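Local coordinates for chloramphenicol acetyltransferase (Aliivibrio fischeri, PDB 6PXA), which probably transfers the acetyl group of acetyl-CoA to the 3-hydroxyl of chloramphenicol and here binds the bile acid taurocholate, at residues I25-G28 with D29-Y33; A146-G149 with A150-I154; Q181-L184 with V185-W188. All blocks are in the same frame, centred on the assembly; numbering follows the deposited sequence.

Contact 1: residues I25-G28 with D29-Y33. With TCH (taurocholic acid), chain M.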
loop_
_atom_site.group_PDB
_atom_site.type_symbol
_atom_site.label_atom_id
_atom_site.label_comp_id
_atom_site.label_asym_id
_atom_site.label_seq_id
_atom_site.Cartn_x
_atom_site.Cartn_y
_atom_site.Cartn_z
ATOM N N ILE B 25 0.412 -24.229 -5.541
ATOM C CA ILE B 25 1.019 -23.243 -6.431
ATOM C C ILE B 25 1.685 -23.968 -7.589
ATOM O O ILE B 25 2.316 -25.014 -7.404
ATOM C CB ILE B 25 2.044 -22.338 -5.723
ATOM C CG1 ILE B 25 1.445 -21.692 -4.496
ATOM C CG2 ILE B 25 2.458 -21.218 -6.662
ATOM C CD1 ILE B 25 2.446 -20.803 -3.703
ATOM N N GLU B 26 1.511 -23.424 -8.789
ATOM C CA GLU B 26 2.193 -23.894 -9.985
ATOM C C GLU B 26 2.890 -22.687 -10.611
ATOM O O GLU B 26 2.237 -21.681 -10.897
ATOM C CB GLU B 26 1.192 -24.532 -10.952
ATOM C CG GLU B 26 1.628 -24.531 -12.387
ATOM C CD GLU B 26 0.521 -25.002 -13.315
ATOM O OE1 GLU B 26 -0.409 -25.684 -12.829
ATOM O OE2 GLU B 26 0.583 -24.684 -14.523
ATOM N N VAL B 27 4.208 -22.772 -10.805
ATOM C CA VAL B 27 4.983 -21.685 -11.399
ATOM C C VAL B 27 5.842 -22.234 -12.530
ATOM O O VAL B 27 6.538 -23.240 -12.354
ATOM C CB VAL B 27 5.876 -20.967 -10.366
ATOM C CG1 VAL B 27 6.552 -19.791 -11.020
ATOM C CG2 VAL B 27 5.077 -20.517 -9.169
ATOM N N GLY B 28 5.823 -21.547 -13.678
ATOM C CA GLY B 28 6.555 -21.985 -14.850
ATOM C C GLY B 28 7.999 -21.480 -14.911
ATOM O O GLY B 28 8.468 -20.673 -14.094
ATOM N N ASP B 29 8.701 -21.958 -15.942
ATOM C CA ASP B 29 10.142 -21.757 -16.038
ATOM C C ASP B 29 10.520 -20.280 -16.022
ATOM O O ASP B 29 9.827 -19.436 -16.605
ATOM C CB ASP B 29 10.692 -22.373 -17.320
ATOM C CG ASP B 29 10.423 -23.855 -17.436
ATOM O OD1 ASP B 29 10.347 -24.544 -16.411
ATOM O OD2 ASP B 29 10.321 -24.324 -18.573
ATOM N N TYR B 30 11.644 -19.993 -15.355
ATOM C CA TYR B 30 12.367 -18.715 -15.352
ATOM C C TYR B 30 11.681 -17.621 -14.540
ATOM O O TYR B 30 12.349 -16.700 -14.077
ATOM C CB TYR B 30 12.642 -18.265 -16.796
ATOM C CG TYR B 30 13.577 -19.245 -17.508
ATOM C CD1 TYR B 30 14.930 -19.269 -17.209
ATOM C CD2 TYR B 30 13.098 -20.153 -18.436
ATOM C CE1 TYR B 30 15.785 -20.157 -17.816
ATOM C CE2 TYR B 30 13.951 -21.060 -19.067
ATOM C CZ TYR B 30 15.296 -21.056 -18.749
ATOM O OH TYR B 30 16.155 -21.949 -19.360
ATOM N N SER B 31 10.375 -17.724 -14.306
ATOM C CA SER B 31 9.706 -16.734 -13.470
ATOM C C SER B 31 10.407 -16.599 -12.122
ATOM O O SER B 31 10.807 -17.597 -11.507
ATOM C CB SER B 31 8.245 -17.134 -13.281
ATOM O OG SER B 31 7.653 -17.257 -14.549
ATOM N N TYR B 32 10.562 -15.346 -11.669
ATOM C CA TYR B 32 11.353 -15.038 -10.488
ATOM C C TYR B 32 10.643 -14.006 -9.621
ATOM O O TYR B 32 9.840 -13.199 -10.098
ATOM C CB TYR B 32 12.744 -14.479 -10.863
ATOM C CG TYR B 32 12.707 -13.066 -11.446
ATOM C CD1 TYR B 32 12.586 -12.859 -12.820
ATOM C CD2 TYR B 32 12.790 -11.943 -10.625
ATOM C CE1 TYR B 32 12.541 -11.585 -13.351
ATOM C CE2 TYR B 32 12.738 -10.659 -11.153
ATOM C CZ TYR B 32 12.629 -10.487 -12.512
ATOM O OH TYR B 32 12.589 -9.221 -13.060
ATOM N N TYR B 33 11.014 -13.993 -8.344
ATOM C CA TYR B 33 10.580 -12.978 -7.389
ATOM C C TYR B 33 11.813 -12.236 -6.893
ATOM O O TYR B 33 12.752 -12.859 -6.384
ATOM C CB TYR B 33 9.823 -13.628 -6.220
ATOM C CG TYR B 33 9.419 -12.702 -5.077
ATOM C CD1 TYR B 33 8.644 -11.574 -5.311
ATOM C CD2 TYR B 33 9.787 -12.976 -3.760
ATOM C CE1 TYR B 33 8.250 -10.723 -4.262
ATOM C CE2 TYR B 33 9.398 -12.116 -2.703
ATOM C CZ TYR B 33 8.628 -10.990 -2.979
ATOM O OH TYR B 33 8.222 -10.111 -1.975
HETATM C C1 TCH M . 20.802 -2.542 -11.346
HETATM C C2 TCH M . 22.170 -3.263 -11.633
HETATM C C3 TCH M . 22.605 -3.047 -13.111
HETATM O O3 TCH M . 23.727 -3.800 -13.364
HETATM C C4 TCH M . 21.480 -3.424 -14.152
HETATM C C5 TCH M . 20.107 -2.784 -13.828
HETATM C C6 TCH M . 19.011 -3.255 -14.825
HETATM C C7 TCH M . 18.470 -4.717 -14.534
HETATM O O7 TCH M . 19.436 -5.643 -14.899
HETATM C C8 TCH M . 18.093 -4.902 -13.045
HETATM C C9 TCH M . 19.305 -4.480 -12.116
HETATM C C10 TCH M . 19.698 -3.002 -12.331
HETATM C C11 TCH M . 18.951 -4.807 -10.651
HETATM C C12 TCH M . 18.487 -6.153 -10.410
HETATM O O12 TCH M . 19.521 -7.094 -10.527
HETATM C C13 TCH M . 17.349 -6.626 -11.488
HETATM C C14 TCH M . 17.783 -6.410 -12.753
HETATM C C15 TCH M . 16.552 -6.900 -13.664
HETATM C C16 TCH M . 16.095 -8.089 -12.970
HETATM C C17 TCH M . 16.915 -8.183 -11.670
HETATM C C18 TCH M . 16.079 -5.817 -11.185
HETATM C C19 TCH M . 18.477 -2.109 -12.064
HETATM O O1S TCH M . 18.617 -16.229 -15.009
HETATM C C20 TCH M . 16.120 -8.797 -10.615
HETATM C C21 TCH M . 16.838 -8.934 -9.243
HETATM C C22 TCH M . 15.929 -10.251 -11.113
HETATM C C23 TCH M . 17.221 -11.057 -11.079
HETATM C C24 TCH M . 16.971 -12.457 -11.621
HETATM N N24 TCH M . 16.962 -12.673 -13.046
HETATM O O24 TCH M . 16.774 -13.352 -10.886
HETATM C C25 TCH M . 16.737 -14.002 -13.586
HETATM C C26 TCH M . 16.961 -13.899 -15.084
HETATM S S26 TCH M . 17.324 -15.539 -15.768
HETATM O O2S TCH M . 15.986 -16.452 -15.457
HETATM O O3S TCH M . 17.605 -15.321 -17.380
HETATM O O HOH W 1 10.467 -20.061 -12.070
#
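Val27 and Ser31 meet on the inner side of a tight corner: CG1 of Val27 lies 3.9 Å from CB of Ser31. The valine branch that touches stands anti to the backbone N (chi1 -175°), which carries it forward along the chain to the serine. Both side chains are buried, and this is the close-packed part of the corner, a type II beta turn from Gly28 to Ser31 with Tyr30 at positive phi (74°). Gly28 O and Ser31 N, the pair that would close such a turn, stand 3.5 Å apart. A water lies between two carbonyl oxygens, 2.9 Å from Gly28 O and 2.6 Å from Ser31 O; it can donate to either, but more acceptors lie in reach than it has protons. Ser31 OG turns to Gly74 O and Cys77 N of the next coil, so the serine ties one coil of the left-handed parallel beta-helix to another.

The outer side is looser. Asp29 directs its carboxylate from the corner to a salt bridge with Lys17, and Tyr30 points away, its ring nearly parallel to that of Phe76. Taurocholate lies along this side. Its sulfonate O2S sits at the edge of the Tyr30 ring, 3.5 Å from CD1, while the side-chain carbon C22 rests over one face of Tyr32, 3.2 Å from CE2. From this corner the ligand meets ring surface and ring edge; its hydrogen bonds come from Leu11 O and from Ser104 N of the second subunit, consistent with a pocket shared between subunits.

Contact 2: residues A146-G149 with A150-I154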
loop_
_atom_site.group_PDB
_atom_site.type_symbol
_atom_site.label_atom_id
_atom_site.label_comp_id
_atom_site.label_asym_id
_atom_site.label_seq_id
_atom_site.Cartn_x
_atom_site.Cartn_y
_atom_site.Cartn_z
ATOM N N ALA B 146 0.942 -8.982 -20.085
ATOM C CA ALA B 146 0.456 -7.807 -19.370
ATOM C C ALA B 146 1.536 -7.178 -18.483
ATOM O O ALA B 146 2.533 -7.805 -18.107
ATOM C CB ALA B 146 -0.753 -8.154 -18.498
ATOM N N ILE B 147 1.319 -5.909 -18.138
ATOM C CA ILE B 147 2.143 -5.206 -17.162
ATOM C C ILE B 147 1.208 -4.679 -16.095
ATOM O O ILE B 147 0.221 -4.009 -16.417
ATOM C CB ILE B 147 2.953 -4.052 -17.788
ATOM C CG1 ILE B 147 3.971 -4.601 -18.788
ATOM C CG2 ILE B 147 3.682 -3.268 -16.729
ATOM C CD1 ILE B 147 4.554 -3.544 -19.667
ATOM N N ILE B 148 1.480 -5.036 -14.848
ATOM C CA ILE B 148 0.730 -4.554 -13.704
ATOM C C ILE B 148 1.590 -3.481 -13.031
ATOM O O ILE B 148 2.743 -3.735 -12.649
ATOM C CB ILE B 148 0.381 -5.681 -12.718
ATOM C CG1 ILE B 148 -0.400 -6.812 -13.396
ATOM C CG2 ILE B 148 -0.420 -5.121 -11.520
ATOM C CD1 ILE B 148 -1.613 -6.336 -14.225
ATOM N N GLY B 149 1.043 -2.283 -12.903
ATOM C CA GLY B 149 1.814 -1.190 -12.323
ATOM C C GLY B 149 2.098 -1.404 -10.850
ATOM O O GLY B 149 1.380 -2.123 -10.143
ATOM N N ALA B 150 3.169 -0.750 -10.378
ATOM C CA ALA B 150 3.438 -0.710 -8.950
ATOM C C ALA B 150 2.186 -0.222 -8.231
ATOM O O ALA B 150 1.498 0.683 -8.713
ATOM C CB ALA B 150 4.629 0.216 -8.656
ATOM N N ARG B 151 1.837 -0.897 -7.131
ATOM C CA ARG B 151 0.726 -0.531 -6.243
ATOM C C ARG B 151 -0.650 -0.733 -6.872
ATOM O O ARG B 151 -1.661 -0.396 -6.244
ATOM C CB ARG B 151 0.838 0.935 -5.749
ATOM C CG ARG B 151 1.823 1.187 -4.596
ATOM C CD ARG B 151 1.360 0.555 -3.275
ATOM N NE ARG B 151 2.377 0.719 -2.235
ATOM C CZ ARG B 151 2.614 1.867 -1.584
ATOM N NH1 ARG B 151 1.887 2.952 -1.830
ATOM N NH2 ARG B 151 3.560 1.931 -0.652
ATOM N N ALA B 152 -0.735 -1.293 -8.076
ATOM C CA ALA B 152 -2.033 -1.569 -8.665
ATOM C C ALA B 152 -2.826 -2.556 -7.804
ATOM O O ALA B 152 -2.267 -3.394 -7.093
ATOM C CB ALA B 152 -1.875 -2.134 -10.076
ATOM N N VAL B 153 -4.137 -2.408 -7.831
ATOM C CA VAL B 153 -5.045 -3.299 -7.115
ATOM C C VAL B 153 -5.940 -3.946 -8.173
ATOM O O VAL B 153 -6.852 -3.309 -8.727
ATOM C CB VAL B 153 -5.852 -2.562 -6.046
ATOM C CG1 VAL B 153 -6.805 -3.563 -5.307
ATOM C CG2 VAL B 153 -4.907 -1.862 -5.061
ATOM N N ILE B 154 -5.645 -5.193 -8.497
ATOM C CA ILE B 154 -6.206 -5.871 -9.663
ATOM C C ILE B 154 -7.359 -6.743 -9.181
ATOM O O ILE B 154 -7.148 -7.712 -8.439
ATOM C CB ILE B 154 -5.138 -6.697 -10.384
ATOM C CG1 ILE B 154 -3.994 -5.766 -10.781
ATOM C CG2 ILE B 154 -5.719 -7.367 -11.614
ATOM C CD1 ILE B 154 -4.426 -4.678 -11.796
#
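With CG1 of Ile148 beside the backbone N (chi1 -57°), the CG2 methyl is left anti to that N and leans forward along the chain, where it meets both Ala152 and Ile154. Ile154 repeats the same first torsion, but there it is CG1, beside the backbone N, that turns back to the other isoleucine. The two side chains reach toward each other tip to tip: Ile148 CG2 is 3.7 Å from Ile154 CG1, and the two CD1 atoms follow at 4.1 Å. Ala152 fills the inside of the bend, its CB 3.6 Å from Ile148 CG2 and 3.3 Å from Gly149 O. The bend is a type II beta turn from Gly149 to Ala152, closed by Ala152 N to Gly149 O at 3.1 Å. That bond is fairly straight at the hydrogen (161°), yet the donor stands well above the carbonyl plane, 49° out of it. Arg151 takes positive phi at the third position and points away from the bend. Its NE forms a salt bridge to Glu133, NH1 bonds Glu133 O of the second subunit, and NH2 forms a salt bridge to a sulfate ion, probably from the crystallisation liquor. The corner belongs to the hexapeptide-repeat region and joins two faces of the left-handed beta-helix: strand 147-148 runs parallel to its neighbours 129-130 and 162-165, and strand 153-154 turns onto the sheet beside 135-136.

Contact 3: residues Q181-L184 with V185-W188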
loop_
_atom_site.group_PDB
_atom_site.type_symbol
_atom_site.label_atom_id
_atom_site.label_comp_id
_atom_site.label_asym_id
_atom_site.label_seq_id
_atom_site.Cartn_x
_atom_site.Cartn_y
_atom_site.Cartn_z
ATOM N N GLN B 181 -2.213 -10.179 -31.496
ATOM C CA GLN B 181 -2.764 -11.445 -31.964
ATOM C C GLN B 181 -1.663 -12.363 -32.472
ATOM O O GLN B 181 -1.726 -13.583 -32.287
ATOM C CB GLN B 181 -3.795 -11.192 -33.061
ATOM C CG GLN B 181 -5.183 -11.682 -32.715
ATOM C CD GLN B 181 -5.852 -12.362 -33.893
ATOM O OE1 GLN B 181 -5.982 -13.589 -33.926
ATOM N NE2 GLN B 181 -6.273 -11.572 -34.876
ATOM N N THR B 182 -0.640 -11.781 -33.100
ATOM C CA THR B 182 0.468 -12.566 -33.630
ATOM C C THR B 182 1.257 -13.224 -32.506
ATOM O O THR B 182 1.526 -14.432 -32.539
ATOM C CB THR B 182 1.366 -11.666 -34.481
ATOM O OG1 THR B 182 0.695 -11.377 -35.713
ATOM C CG2 THR B 182 2.693 -12.341 -34.771
ATOM N N LEU B 183 1.614 -12.447 -31.483
ATOM C CA LEU B 183 2.358 -13.003 -30.359
ATOM C C LEU B 183 1.576 -14.113 -29.661
ATOM O O LEU B 183 2.175 -15.033 -29.094
ATOM C CB LEU B 183 2.715 -11.875 -29.375
ATOM C CG LEU B 183 3.632 -10.777 -29.926
ATOM C CD1 LEU B 183 3.895 -9.651 -28.872
ATOM C CD2 LEU B 183 4.938 -11.380 -30.368
ATOM N N LEU B 184 0.243 -14.061 -29.715
ATOM C CA LEU B 184 -0.570 -15.053 -29.027
ATOM C C LEU B 184 -0.664 -16.364 -29.797
ATOM O O LEU B 184 -1.018 -17.388 -29.208
ATOM C CB LEU B 184 -1.971 -14.498 -28.757
ATOM C CG LEU B 184 -1.977 -13.302 -27.780
ATOM C CD1 LEU B 184 -3.392 -12.853 -27.449
ATOM C CD2 LEU B 184 -1.243 -13.668 -26.516
ATOM N N VAL B 185 -0.345 -16.359 -31.087
ATOM C CA VAL B 185 -0.304 -17.590 -31.873
ATOM C C VAL B 185 1.064 -18.260 -31.788
ATOM O O VAL B 185 1.159 -19.479 -31.613
ATOM C CB VAL B 185 -0.694 -17.295 -33.338
ATOM C CG1 VAL B 185 -0.389 -18.498 -34.226
ATOM C CG2 VAL B 185 -2.170 -16.924 -33.436
ATOM N N ILE B 186 2.143 -17.479 -31.906
ATOM C CA ILE B 186 3.472 -18.086 -31.980
ATOM C C ILE B 186 3.979 -18.492 -30.599
ATOM O O ILE B 186 4.761 -19.442 -30.485
ATOM C CB ILE B 186 4.477 -17.160 -32.695
ATOM C CG1 ILE B 186 4.681 -15.849 -31.940
ATOM C CG2 ILE B 186 4.040 -16.865 -34.139
ATOM C CD1 ILE B 186 5.600 -14.882 -32.704
ATOM N N LYS B 187 3.555 -17.796 -29.540
ATOM C CA LYS B 187 3.818 -18.209 -28.162
ATOM C C LYS B 187 5.290 -18.580 -27.945
ATOM O O LYS B 187 5.628 -19.723 -27.635
ATOM C CB LYS B 187 2.922 -19.385 -27.758
ATOM C CG LYS B 187 1.435 -19.151 -27.915
ATOM C CD LYS B 187 0.674 -20.283 -27.272
ATOM C CE LYS B 187 -0.827 -20.201 -27.536
ATOM N NZ LYS B 187 -1.230 -20.827 -28.830
ATOM N N TRP B 188 6.161 -17.569 -28.084
ATOM C CA TRP B 188 7.602 -17.808 -28.007
ATOM C C TRP B 188 8.019 -18.380 -26.663
ATOM O O TRP B 188 9.079 -19.013 -26.580
ATOM C CB TRP B 188 8.404 -16.519 -28.271
ATOM C CG TRP B 188 8.246 -15.433 -27.181
ATOM C CD1 TRP B 188 7.461 -14.328 -27.256
ATOM C CD2 TRP B 188 8.908 -15.367 -25.889
ATOM N NE1 TRP B 188 7.571 -13.583 -26.097
ATOM C CE2 TRP B 188 8.450 -14.200 -25.245
ATOM C CE3 TRP B 188 9.834 -16.178 -25.223
ATOM C CZ2 TRP B 188 8.883 -13.830 -23.967
ATOM C CZ3 TRP B 188 10.256 -15.828 -23.966
ATOM C CH2 TRP B 188 9.780 -14.658 -23.341
#
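Ile186 leans back over the last turn of its helix, wrapping the carbonyl oxygen of Thr182. Its CB lies 4.0 Å from Thr182 O. From there CG1, placed between the backbone N and the carbonyl carbon (chi1 63°), comes to 3.5 Å from Thr182 O and also nears Leu183 O, while the CG2 branch passes Thr182 O at 3.8 Å. At the tip, CD1 is still 4.1 Å from Thr182 O and loosely touches Leu183 CD2 at 4.3 Å. The same Thr182 O accepts two backbone bonds, from Ile186 N almost straight (164°) and from Val185 N at a poorer angle, its donor high above the carbonyl plane. This doubling of i+3 and i+4 bonds belongs to the C-terminal end of helix 177-186. Lys187 is the first residue past it to leave helical angles, with positive phi (48°), though its N still bonds Leu183 O at 3.1 Å. Its side chain folds back along the helix end, CG and CE both 3.3 Å from Leu184 O, and the chain bends at chi4 near the tip. On the buried side Ile186 packs against Leu211 and Phe215 of helix 208-219, whereas Thr182 and Leu183 both touch Ile208. Leu184 lies against Pro160 and Tyr161, and Ile186 O receives the indole N-H of Trp191.

How the contacts relate
Contacts 1 and 2 are two type II turns at corners of the beta-helix, 18 Å apart between centres; they reach one sheet, and both touch the second subunit. Contact 3 belongs to the helical C-terminal part, its centre 20 Å from that of contact 1 and 23 Å from that of contact 2; its nearest atoms come within about 8 Å of either. Only contact 1 meets taurocholate directly; in contact 2 the side chain of Ala150 stays about 13 Å from a bound taurocholate. Phe76 links contacts 1 and 3, its ring meeting both Tyr30 and Trp188. The side chain of Ile186 is about 9 Å from that of Glu210, a magnesium-binding residue, although no magnesium is bound to this chain here.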